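Local coordinates for protein cell division topological specificity factor (Helicobacter pylori, PDB 3KU7) that probably keeps the MinC and MinD division inhibitors from acting at midcell, so that the division septum forms at the middle of the cell, at residues A[37-40]-A[41-44]. Sequence-based numbering, arbitrary orientation.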
loop_
_atom_site.group_PDB
_atom_site.type_symbol
_atom_site.label_atom_id
_atom_site.label_comp_id
_atom_site.label_asym_id
_atom_site.label_seq_id
_atom_site.Cartn_x
_atom_site.Cartn_y
_atom_site.Cartn_z
ATOM N N TYR A 37 -12.458 -9.637 0.356
ATOM C CA TYR A 37 -11.429 -9.592 1.407
ATOM C C TYR A 37 -10.649 -8.286 1.497
ATOM O O TYR A 37 -9.725 -8.148 2.299
ATOM C CB TYR A 37 -10.443 -10.713 1.171
ATOM C CG TYR A 37 -9.843 -10.597 -0.192
ATOM C CD1 TYR A 37 -8.957 -9.565 -0.497
ATOM C CD2 TYR A 37 -10.211 -11.471 -1.204
ATOM C CE1 TYR A 37 -8.455 -9.408 -1.781
ATOM C CE2 TYR A 37 -9.717 -11.326 -2.486
ATOM C CZ TYR A 37 -8.840 -10.299 -2.770
ATOM O OH TYR A 37 -8.333 -10.200 -4.039
ATOM N N MET A 38 -11.004 -7.341 0.644
ATOM C CA MET A 38 -10.335 -6.059 0.648
ATOM C C MET A 38 -10.136 -5.587 2.078
ATOM O O MET A 38 -9.038 -5.206 2.472
ATOM C CB MET A 38 -11.165 -5.051 -0.139
ATOM C CG MET A 38 -10.866 -5.074 -1.621
ATOM S SD MET A 38 -9.105 -4.760 -1.878
ATOM C CE MET A 38 -8.899 -3.111 -0.942
ATOM N N GLU A 39 -11.206 -5.639 2.859
ATOM C CA GLU A 39 -11.155 -5.211 4.248
ATOM C C GLU A 39 -10.058 -5.941 4.996
ATOM O O GLU A 39 -9.149 -5.350 5.582
ATOM C CB GLU A 39 -12.505 -5.486 4.913
ATOM C CG GLU A 39 -13.453 -4.310 4.858
ATOM C CD GLU A 39 -12.888 -3.098 5.576
ATOM O OE1 GLU A 39 -12.556 -2.093 4.901
ATOM O OE2 GLU A 39 -12.770 -3.160 6.821
ATOM N N GLU A 40 -10.163 -7.255 4.955
ATOM C CA GLU A 40 -9.225 -8.105 5.634
ATOM C C GLU A 40 -7.837 -7.804 5.142
ATOM O O GLU A 40 -6.870 -7.853 5.898
ATOM C CB GLU A 40 -9.573 -9.565 5.377
ATOM C CG GLU A 40 -9.853 -10.351 6.640
ATOM C CD GLU A 40 -8.888 -11.506 6.831
ATOM O OE1 GLU A 40 -7.826 -11.307 7.466
ATOM O OE2 GLU A 40 -9.190 -12.618 6.333
ATOM N N MET A 41 -7.727 -7.487 3.868
ATOM C CA MET A 41 -6.421 -7.197 3.327
ATOM C C MET A 41 -5.928 -5.844 3.864
ATOM O O MET A 41 -4.756 -5.675 4.221
ATOM C CB MET A 41 -6.522 -7.197 1.812
ATOM C CG MET A 41 -5.272 -7.610 1.109
ATOM S SD MET A 41 -5.499 -7.342 -0.646
ATOM C CE MET A 41 -4.179 -8.242 -1.317
ATOM N N ARG A 42 -6.841 -4.889 3.941
ATOM C CA ARG A 42 -6.517 -3.559 4.425
ATOM C C ARG A 42 -5.896 -3.712 5.774
ATOM O O ARG A 42 -4.756 -3.306 6.013
ATOM C CB ARG A 42 -7.793 -2.741 4.572
ATOM C CG ARG A 42 -7.589 -1.298 4.968
ATOM C CD ARG A 42 -8.890 -0.768 5.543
ATOM N NE ARG A 42 -9.235 -1.481 6.772
ATOM C CZ ARG A 42 -10.411 -1.388 7.392
ATOM N NH1 ARG A 42 -11.364 -0.617 6.891
ATOM N NH2 ARG A 42 -10.626 -2.057 8.522
ATOM N N LYS A 43 -6.678 -4.326 6.650
ATOM C CA LYS A 43 -6.270 -4.543 8.018
ATOM C C LYS A 43 -4.888 -5.148 8.122
ATOM O O LYS A 43 -4.049 -4.642 8.875
ATOM C CB LYS A 43 -7.283 -5.434 8.744
ATOM C CG LYS A 43 -8.710 -4.858 8.837
ATOM C CD LYS A 43 -9.627 -5.668 9.788
ATOM C CE LYS A 43 -11.117 -5.469 9.488
ATOM N NZ LYS A 43 -11.885 -4.908 10.644
ATOM N N GLU A 44 -4.633 -6.215 7.367
ATOM C CA GLU A 44 -3.326 -6.865 7.445
ATOM C C GLU A 44 -2.217 -5.993 6.867
ATOM O O GLU A 44 -1.121 -5.926 7.423
ATOM C CB GLU A 44 -3.341 -8.246 6.766
ATOM C CG GLU A 44 -2.904 -9.391 7.714
ATOM C CD GLU A 44 -2.692 -10.749 7.034
ATOM O OE1 GLU A 44 -1.523 -11.185 6.856
ATOM O OE2 GLU A 44 -3.705 -11.390 6.691
#
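Glu39 and Arg42, three residues apart near the start of helix 38-53, form a salt bridge in which Glu39 OE1 lies 2.7 Å from Arg42 NH1. The carboxylate sits over one face of the guanidinium, toward its rim, with the two planes 89° apart; no N-H points at the oxygen, and the attraction is one of charge alone. The Arg42 chain leaves with CG anti to its backbone N (chi1 -176°) and bends at chi3, which brings the guanidinium alongside Glu39. Lys43 adds a second positive charge nearby, its NZ 4.3 Å from Glu39 OE2, beyond salt-bridge range. Four consecutive i to i+4 backbone hydrogen bonds, the alpha-helical pattern, establish the start of the helix after the loop residue Tyr37. The first joins Met41 N to Tyr37 O (2.6 Å), the next Arg42 N to Met38 O, then Lys43 N to Glu39 O, and last Glu44 N to Glu40 O (3.1 Å). Glu40 and Glu44, one turn apart, run side by side and bring like charges together, Glu40 OE1 lying 4.2 Å from Glu44 OE2. Tyr52 OH of the second subunit hydrogen-bonds to both oxygens, and Lys51 of that subunit makes a salt bridge with Glu44. At the start of the helix, the extended Met41 chain carries its sulfur to the edge of the Tyr37 ring, a Met-aromatic contact with Met41 SD 3.8 Å from Tyr37 CE1. Thr53 of the second subunit packs on both residues. The chemistry thus divides by partner: Glu39 is met by positive charge within its own helix, whereas the like charges of Glu40 and Glu44 are probably offset in part by the Tyr52 hydroxyl and the Lys51 ammonium of the second subunit, which ties this side of the helix to the dimer.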